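Local atomic coordinates of transglutaminase-like enzymes, putative cysteine protease (PDB entry 3ISR), a protein that is probably a transglutaminase-like cysteine protease that hydrolyses peptide or related amide bonds, though its substrates are not established. Residues H35-T39 with G65-F69; R200-A206 with L240-G246; F30-V34 with A252-S256. All coordinates share one frame; numbering follows the deposited sequence.

Contact 1: residues H35-T39 with G65-F69; sequences HALRT and GTSRF
The guanidinium group of R68 lies between two side chains of the 35-39 segment, H35 over one face and R38 over the other. On the histidine side CD2 of H35 comes to 3.3 Å from NH2 of R68, set toward the rim of the group; the two planes are inclined by 60°, too steep for a parallel stack. On the far face NH1 of R38 stands nearly over the centre, 3.5 Å from CZ of R68, with the guanidinium planes 45° apart. Between these neighbours the R68 edge is used for bonding: NH1 donates to O of A36 over 2.9 Å, with the oxygen in the guanidinium plane. The R68 chain reaches this carbonyl because it bends at chi3 (64°) after an extended start. E47 and E59 form salt bridges with NH2 and NE and probably offset the closeness of the two arginines. Were R68 an alanine, E47 and E59 would probably lose their arginine partner, and a gap would open between H35 and R38. Farther along, CD1 of L37 packs against the opposing backbone, 3.6 Å from N of S67. One water joins ND1 of the H35 ring, which it meets in the ring plane, to O of R68; a second lies between the backbone O of H35 and N of R68. This is packing between two loops of the N-terminal domain, the first following strand 28-32 and the second leading into strand 69-74, fastened by a buried arginine with carbonyl and carboxylate partners.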
loop_
_atom_site.group_PDB
_atom_site.type_symbol
_atom_site.label_atom_id
_atom_site.label_comp_id
_atom_site.label_asym_id
_atom_site.label_seq_id
_atom_site.Cartn_x
_atom_site.Cartn_y
_atom_site.Cartn_z
ATOM N N HIS B 35 -14.191 30.489 4.127
ATOM C CA HIS B 35 -14.789 31.340 5.160
ATOM C C HIS B 35 -14.320 31.007 6.575
ATOM O O HIS B 35 -14.184 29.823 6.934
ATOM C CB HIS B 35 -16.298 31.167 5.144
ATOM C CG HIS B 35 -16.969 31.871 4.014
ATOM N ND1 HIS B 35 -16.917 31.404 2.718
ATOM C CD2 HIS B 35 -17.693 33.014 3.979
ATOM C CE1 HIS B 35 -17.584 32.234 1.932
ATOM N NE2 HIS B 35 -18.063 33.219 2.675
ATOM N N ALA B 36 -14.133 32.038 7.395
ATOM C CA ALA B 36 -13.872 31.819 8.813
ATOM C C ALA B 36 -15.126 31.248 9.452
ATOM O O ALA B 36 -16.240 31.565 9.029
ATOM C CB ALA B 36 -13.461 33.119 9.508
ATOM N N LEU B 37 -14.955 30.366 10.434
ATOM C CA LEU B 37 -16.099 29.783 11.120
ATOM C C LEU B 37 -16.642 30.784 12.140
ATOM O O LEU B 37 -15.888 31.598 12.670
ATOM C CB LEU B 37 -15.682 28.492 11.843
ATOM C CG LEU B 37 -16.784 27.489 12.207
ATOM C CD1 LEU B 37 -17.527 26.926 10.989
ATOM C CD2 LEU B 37 -16.213 26.346 13.044
ATOM N N ARG B 38 -17.951 30.717 12.384
ATOM C CA ARG B 38 -18.610 31.427 13.482
ATOM C C ARG B 38 -18.849 30.449 14.613
ATOM O O ARG B 38 -19.535 29.433 14.428
ATOM C CB ARG B 38 -19.961 31.962 13.038
ATOM C CG ARG B 38 -19.881 33.154 12.136
ATOM C CD ARG B 38 -21.241 33.818 12.057
ATOM N NE ARG B 38 -21.184 35.040 11.265
ATOM C CZ ARG B 38 -21.336 35.078 9.947
ATOM N NH1 ARG B 38 -21.560 33.959 9.273
ATOM N NH2 ARG B 38 -21.264 36.238 9.300
ATOM N N THR B 39 -18.260 30.735 15.771
ATOM C CA THR B 39 -18.425 29.894 16.948
ATOM C C THR B 39 -18.740 30.777 18.150
ATOM O O THR B 39 -18.764 32.012 18.043
ATOM C CB THR B 39 -17.144 29.076 17.251
ATOM O OG1 THR B 39 -16.085 29.955 17.655
ATOM C CG2 THR B 39 -16.703 28.278 16.011
ATOM N N GLY B 65 -22.009 21.135 11.221
ATOM C CA GLY B 65 -21.848 22.579 11.294
ATOM C C GLY B 65 -20.460 23.108 11.618
ATOM O O GLY B 65 -20.337 24.250 12.075
ATOM N N THR B 66 -19.409 22.321 11.374
ATOM C CA THR B 66 -18.065 22.779 11.737
ATOM C C THR B 66 -17.253 23.276 10.524
ATOM O O THR B 66 -16.020 23.241 10.528
ATOM C CB THR B 66 -17.272 21.697 12.502
ATOM O OG1 THR B 66 -17.142 20.534 11.671
ATOM C CG2 THR B 66 -17.978 21.319 13.834
ATOM N N SER B 67 -17.959 23.704 9.482
ATOM C CA SER B 67 -17.328 24.349 8.317
ATOM C C SER B 67 -18.401 25.047 7.522
ATOM O O SER B 67 -19.565 24.630 7.546
ATOM C CB SER B 67 -16.646 23.326 7.417
ATOM O OG SER B 67 -17.506 22.235 7.192
ATOM N N ARG B 68 -17.998 26.098 6.814
ATOM C CA ARG B 68 -18.881 26.851 5.949
ATOM C C ARG B 68 -18.402 26.603 4.547
ATOM O O ARG B 68 -17.329 27.075 4.162
ATOM C CB ARG B 68 -18.785 28.351 6.252
ATOM C CG ARG B 68 -19.252 28.703 7.652
ATOM C CD ARG B 68 -18.936 30.151 7.998
ATOM N NE ARG B 68 -19.668 31.079 7.143
ATOM C CZ ARG B 68 -19.376 32.374 6.990
ATOM N NH1 ARG B 68 -18.354 32.929 7.632
ATOM N NH2 ARG B 68 -20.128 33.127 6.191
ATOM N N PHE B 69 -19.192 25.860 3.784
ATOM C CA PHE B 69 -18.837 25.562 2.404
ATOM C C PHE B 69 -19.529 26.530 1.457
ATOM O O PHE B 69 -20.613 27.010 1.759
ATOM C CB PHE B 69 -19.249 24.130 2.068
ATOM C CG PHE B 69 -18.499 23.079 2.852
ATOM C CD1 PHE B 69 -17.143 22.846 2.606
ATOM C CD2 PHE B 69 -19.153 22.313 3.813
ATOM C CE1 PHE B 69 -16.426 21.863 3.315
ATOM C CE2 PHE B 69 -18.469 21.314 4.534
ATOM C CZ PHE B 69 -17.086 21.083 4.283
HETATM O O HOH W 1 -15.986 28.712 2.235
HETATM O O HOH W 2 -15.605 27.456 7.512
#

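Contact 2: residues R200-A206 with L240-G246; sequences RYFTGYA and LVKIATG
A classic beta bulge interrupts the pairing of strands 200-206 and 240-246 where I243 and A244 both face T203. The carbonyl O of T203 takes N of I243 at 2.8 Å and, more weakly, N of A244 at 3.3 Å. OG1 of T203, placed between the backbone N and the carbonyl carbon (chi1 58°), adds a second weak bond from N of A244. The extra residue shifts the register by one, so that Y201 pairs with G246 on one side of the bulge and Y205 with V241 on the other, both as antiparallel hydrogen-bonded pairs. G204 sits beside the irregularity, its CA only 3.0 Å from O of V241; a side chain directed from it would run into that carbonyl. I243 turns its CD1 to the Y205 ring, 3.4 Å from CE2, the two side chains crossing at about a right angle. The aliphatic chain of K242 runs crosswise to the F202 side chain, CE 3.5 Å from CE1 of F202; L240, on the same face as F202, meets the ring at CE2 with CD1. T245 lies over one face of the R200 guanidinium, CG2 3.7 Å from NE; this arginine makes its salt bridge with E219 and a cation-pi contact with W226. Y201 packs its ring on H186 of helix 181-194, and the hydroxyl of Y205 bonds O of V34. Within the chain, strand 240-246 is an outermost strand of the four-stranded antiparallel sheet, next to strand 199-206, in the helix-backed sheet arrangement of the transglutaminase-like, papain-related fold.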
loop_
_atom_site.group_PDB
_atom_site.type_symbol
_atom_site.label_atom_id
_atom_site.label_comp_id
_atom_site.label_asym_id
_atom_site.label_seq_id
_atom_site.Cartn_x
_atom_site.Cartn_y
_atom_site.Cartn_z
ATOM N N ARG B 200 -9.082 15.454 16.015
ATOM C CA ARG B 200 -9.740 15.924 14.818
ATOM C C ARG B 200 -8.827 16.887 14.042
ATOM O O ARG B 200 -7.871 17.438 14.586
ATOM C CB ARG B 200 -11.081 16.594 15.156
ATOM C CG ARG B 200 -10.924 17.912 15.980
ATOM C CD ARG B 200 -12.279 18.478 16.407
ATOM N NE ARG B 200 -12.117 19.835 16.929
ATOM C CZ ARG B 200 -13.072 20.537 17.525
ATOM N NH1 ARG B 200 -14.292 20.028 17.695
ATOM N NH2 ARG B 200 -12.810 21.768 17.950
ATOM N N TYR B 201 -9.165 17.077 12.783
ATOM C CA TYR B 201 -8.413 17.915 11.869
ATOM C C TYR B 201 -8.870 19.376 11.996
ATOM O O TYR B 201 -10.066 19.646 12.116
ATOM C CB TYR B 201 -8.713 17.374 10.480
ATOM C CG TYR B 201 -7.928 17.933 9.325
ATOM C CD1 TYR B 201 -6.610 17.542 9.109
ATOM C CD2 TYR B 201 -8.542 18.773 8.391
ATOM C CE1 TYR B 201 -5.897 18.005 8.003
ATOM C CE2 TYR B 201 -7.834 19.256 7.285
ATOM C CZ TYR B 201 -6.507 18.859 7.113
ATOM O OH TYR B 201 -5.778 19.293 6.037
ATOM N N PHE B 202 -7.911 20.302 11.956
ATOM C CA PHE B 202 -8.179 21.741 12.107
ATOM C C PHE B 202 -7.538 22.470 10.920
ATOM O O PHE B 202 -6.364 22.269 10.634
ATOM C CB PHE B 202 -7.570 22.212 13.445
ATOM C CG PHE B 202 -7.674 23.723 13.707
ATOM C CD1 PHE B 202 -8.532 24.212 14.678
ATOM C CD2 PHE B 202 -6.887 24.625 13.005
ATOM C CE1 PHE B 202 -8.622 25.603 14.941
ATOM C CE2 PHE B 202 -6.963 26.016 13.258
ATOM C CZ PHE B 202 -7.838 26.489 14.237
ATOM N N THR B 203 -8.311 23.296 10.224
ATOM C CA THR B 203 -7.740 24.175 9.187
ATOM C C THR B 203 -7.955 25.624 9.571
ATOM O O THR B 203 -8.956 25.951 10.197
ATOM C CB THR B 203 -8.334 23.929 7.802
ATOM O OG1 THR B 203 -9.763 24.117 7.838
ATOM C CG2 THR B 203 -8.040 22.493 7.367
ATOM N N GLY B 204 -7.038 26.497 9.167
ATOM C CA GLY B 204 -7.207 27.893 9.480
ATOM C C GLY B 204 -6.305 28.831 8.724
ATOM O O GLY B 204 -5.409 28.408 7.970
ATOM N N TYR B 205 -6.575 30.119 8.911
ATOM C CA TYR B 205 -5.606 31.175 8.577
ATOM C C TYR B 205 -4.587 31.259 9.717
ATOM O O TYR B 205 -4.941 31.035 10.868
ATOM C CB TYR B 205 -6.344 32.498 8.419
ATOM C CG TYR B 205 -7.274 32.518 7.231
ATOM C CD1 TYR B 205 -6.837 32.974 5.994
ATOM C CD2 TYR B 205 -8.579 32.075 7.339
ATOM C CE1 TYR B 205 -7.685 32.980 4.885
ATOM C CE2 TYR B 205 -9.450 32.088 6.234
ATOM C CZ TYR B 205 -8.986 32.538 5.011
ATOM O OH TYR B 205 -9.829 32.556 3.917
ATOM N N ALA B 206 -3.331 31.569 9.420
ATOM C CA ALA B 206 -2.295 31.523 10.449
ATOM C C ALA B 206 -1.404 32.761 10.433
ATOM O O ALA B 206 -0.621 32.950 9.502
ATOM C CB ALA B 206 -1.440 30.267 10.284
ATOM N N LEU B 240 -3.941 31.543 15.173
ATOM C CA LEU B 240 -4.829 30.823 14.251
ATOM C C LEU B 240 -6.259 31.329 14.218
ATOM O O LEU B 240 -6.870 31.588 15.254
ATOM C CB LEU B 240 -4.843 29.326 14.578
ATOM C CG LEU B 240 -3.535 28.579 14.334
ATOM C CD1 LEU B 240 -3.545 27.232 15.093
ATOM C CD2 LEU B 240 -3.298 28.349 12.846
ATOM N N VAL B 241 -6.793 31.454 13.014
ATOM C CA VAL B 241 -8.205 31.762 12.831
ATOM C C VAL B 241 -8.849 30.560 12.167
ATOM O O VAL B 241 -8.442 30.166 11.062
ATOM C CB VAL B 241 -8.386 33.034 11.984
ATOM C CG1 VAL B 241 -9.855 33.289 11.707
ATOM C CG2 VAL B 241 -7.749 34.230 12.709
ATOM N N LYS B 242 -9.851 29.985 12.831
ATOM C CA LYS B 242 -10.413 28.704 12.423
ATOM C C LYS B 242 -11.278 28.798 11.186
ATOM O O LYS B 242 -12.185 29.626 11.103
ATOM C CB LYS B 242 -11.256 28.089 13.547
ATOM C CG LYS B 242 -11.809 26.695 13.183
ATOM C CD LYS B 242 -12.810 26.192 14.233
ATOM C CE LYS B 242 -12.111 25.768 15.517
ATOM N NZ LYS B 242 -13.045 25.247 16.580
ATOM N N ILE B 243 -11.021 27.901 10.251
ATOM C CA ILE B 243 -11.888 27.720 9.106
ATOM C C ILE B 243 -12.773 26.515 9.333
ATOM O O ILE B 243 -14.002 26.638 9.304
ATOM C CB ILE B 243 -11.070 27.548 7.813
ATOM C CG1 ILE B 243 -10.420 28.878 7.458
ATOM C CG2 ILE B 243 -11.955 27.042 6.651
ATOM C CD1 ILE B 243 -9.234 28.715 6.505
ATOM N N ALA B 244 -12.164 25.342 9.537
ATOM C CA ALA B 244 -12.953 24.147 9.800
ATOM C C ALA B 244 -12.290 23.178 10.756
ATOM O O ALA B 244 -11.076 23.233 10.987
ATOM C CB ALA B 244 -13.276 23.421 8.481
ATOM N N THR B 245 -13.116 22.289 11.296
ATOM C CA THR B 245 -12.646 21.038 11.887
ATOM C C THR B 245 -13.421 19.866 11.264
ATOM O O THR B 245 -14.546 20.026 10.776
ATOM C CB THR B 245 -12.779 21.043 13.442
ATOM O OG1 THR B 245 -14.154 21.222 13.823
ATOM C CG2 THR B 245 -11.965 22.190 14.038
ATOM N N GLY B 246 -12.837 18.678 11.294
ATOM C CA GLY B 246 -13.561 17.483 10.879
ATOM C C GLY B 246 -12.664 16.286 11.150
ATOM O O GLY B 246 -11.633 16.411 11.795
#

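Contact 3: residues F30-V34 with A252-S256; sequences FIFNV and AAVAS
The carbonyl O of I31 is held by two donors, N of S256 at 2.8 Å and a water at 2.8 Å. The hydrogen bond from S256 N is almost straight, 176° at the hydrogen, although its donor stands somewhat out of the carbonyl plane. The same water also donates to O of A253, 2.7 Å away, and so ties the loop before strand 255-258 to I31 of strand 28-32. In return N of I31 donates to O of S256, which completes an antiparallel hydrogen-bonded pair. One step on, F32 and A255 form the non-hydrogen-bonded pair, and beyond it N of N33 reaches O of V254 at 2.9 Å, its donor tilted 32° from the carbonyl plane. With CG beside the backbone N and anti to the carbonyl carbon (chi1 -68°), the F32 ring brings CE1 to 3.6 Å from CB of A255, and O of V254 sits at its edge, in plane. F32 also packs on F80 and M82 of strand 78-96. On the other face of the sheet I31 and S256 pack on V106 and F118, respectively, of a second subunit. Three backbone hydrogen bonds and a bridging water carry the polar contact, and the F32-A255 pair adds an apolar one; the pairing therefore probably relies little on particular side chains.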
loop_
_atom_site.group_PDB
_atom_site.type_symbol
_atom_site.label_atom_id
_atom_site.label_comp_id
_atom_site.label_asym_id
_atom_site.label_seq_id
_atom_site.Cartn_x
_atom_site.Cartn_y
_atom_site.Cartn_z
ATOM N N PHE B 30 -17.379 23.390 -8.047
ATOM C CA PHE B 30 -16.417 23.601 -6.966
ATOM C C PHE B 30 -17.155 23.664 -5.653
ATOM O O PHE B 30 -18.238 24.254 -5.564
ATOM C CB PHE B 30 -15.687 24.936 -7.151
ATOM C CG PHE B 30 -14.823 24.988 -8.363
ATOM C CD1 PHE B 30 -13.448 24.822 -8.254
ATOM C CD2 PHE B 30 -15.379 25.209 -9.618
ATOM C CE1 PHE B 30 -12.637 24.883 -9.389
ATOM C CE2 PHE B 30 -14.580 25.262 -10.748
ATOM C CZ PHE B 30 -13.203 25.090 -10.630
ATOM N N ILE B 31 -16.575 23.056 -4.632
ATOM C CA ILE B 31 -17.025 23.295 -3.276
ATOM C C ILE B 31 -15.803 23.790 -2.549
ATOM O O ILE B 31 -14.807 23.057 -2.417
ATOM C CB ILE B 31 -17.532 22.030 -2.568
ATOM C CG1 ILE B 31 -18.645 21.369 -3.387
ATOM C CG2 ILE B 31 -18.042 22.390 -1.147
ATOM C CD1 ILE B 31 -19.140 20.043 -2.773
ATOM N N PHE B 32 -15.885 25.033 -2.087
ATOM C CA PHE B 32 -14.767 25.671 -1.436
ATOM C C PHE B 32 -14.955 25.744 0.072
ATOM O O PHE B 32 -16.078 25.773 0.567
ATOM C CB PHE B 32 -14.597 27.101 -1.963
ATOM C CG PHE B 32 -14.147 27.178 -3.387
ATOM C CD1 PHE B 32 -12.884 26.740 -3.754
ATOM C CD2 PHE B 32 -14.976 27.732 -4.357
ATOM C CE1 PHE B 32 -12.454 26.833 -5.071
ATOM C CE2 PHE B 32 -14.556 27.834 -5.675
ATOM C CZ PHE B 32 -13.293 27.379 -6.032
ATOM N N ASN B 33 -13.841 25.805 0.795
ATOM C CA ASN B 33 -13.901 26.040 2.226
ATOM C C ASN B 33 -12.886 27.088 2.625
ATOM O O ASN B 33 -11.751 26.741 2.996
ATOM C CB ASN B 33 -13.654 24.745 2.993
ATOM C CG ASN B 33 -13.922 24.890 4.464
ATOM O OD1 ASN B 33 -14.758 25.712 4.899
ATOM N ND2 ASN B 33 -13.218 24.100 5.251
ATOM N N VAL B 34 -13.291 28.364 2.517
ATOM C CA VAL B 34 -12.395 29.497 2.777
ATOM C C VAL B 34 -12.883 30.476 3.854
ATOM O O VAL B 34 -12.074 31.220 4.416
ATOM C CB VAL B 34 -12.015 30.286 1.460
ATOM C CG1 VAL B 34 -11.403 29.344 0.418
ATOM C CG2 VAL B 34 -13.221 31.017 0.884
ATOM N N ALA B 252 -12.678 18.772 5.014
ATOM C CA ALA B 252 -12.228 20.170 5.096
ATOM C C ALA B 252 -11.254 20.549 3.995
ATOM O O ALA B 252 -10.249 21.228 4.253
ATOM C CB ALA B 252 -11.589 20.440 6.466
ATOM N N ALA B 253 -11.540 20.130 2.766
ATOM C CA ALA B 253 -10.668 20.494 1.636
ATOM C C ALA B 253 -10.798 21.973 1.328
ATOM O O ALA B 253 -11.885 22.540 1.465
ATOM C CB ALA B 253 -11.024 19.691 0.403
ATOM N N VAL B 254 -9.707 22.588 0.875
ATOM C CA VAL B 254 -9.765 23.988 0.441
ATOM C C VAL B 254 -10.718 24.075 -0.736
ATOM O O VAL B 254 -11.614 24.917 -0.764
ATOM C CB VAL B 254 -8.374 24.523 0.045
ATOM C CG1 VAL B 254 -8.483 25.939 -0.554
ATOM C CG2 VAL B 254 -7.476 24.540 1.263
ATOM N N ALA B 255 -10.545 23.150 -1.677
ATOM C CA ALA B 255 -11.350 23.120 -2.877
ATOM C C ALA B 255 -11.603 21.676 -3.288
ATOM O O ALA B 255 -10.656 20.925 -3.539
ATOM C CB ALA B 255 -10.639 23.887 -4.005
ATOM N N SER B 256 -12.871 21.294 -3.355
ATOM C CA SER B 256 -13.234 20.016 -3.932
ATOM C C SER B 256 -13.718 20.277 -5.347
ATOM O O SER B 256 -14.649 21.059 -5.555
ATOM C CB SER B 256 -14.301 19.327 -3.087
ATOM O OG SER B 256 -13.757 19.030 -1.801
HETATM O O HOH W 3 -14.310 22.421 0.225
#

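Along the chain, contact 1 closes before contact 2 opens, and contact 3 spans both, joining residues 30-34 to 252-256. The centres of contacts 1 and 2 lie about 9 Å apart, those of contacts 1 and 3 about 12 Å, and those of contacts 2 and 3 about 13 Å. Contact 3 pairs strands 28-32 and 255-258 of one four-stranded sheet, which also includes strand 69-74 at the end of contact 1; contact 2 belongs to the other. Probable hydrogen bonds link L37 to K242, T66 to T245 and Y205 to V34, whereas contacts 1 and 3 meet by packing. Together they probably help join the N-terminal domain to the sheet of the transglutaminase-like region.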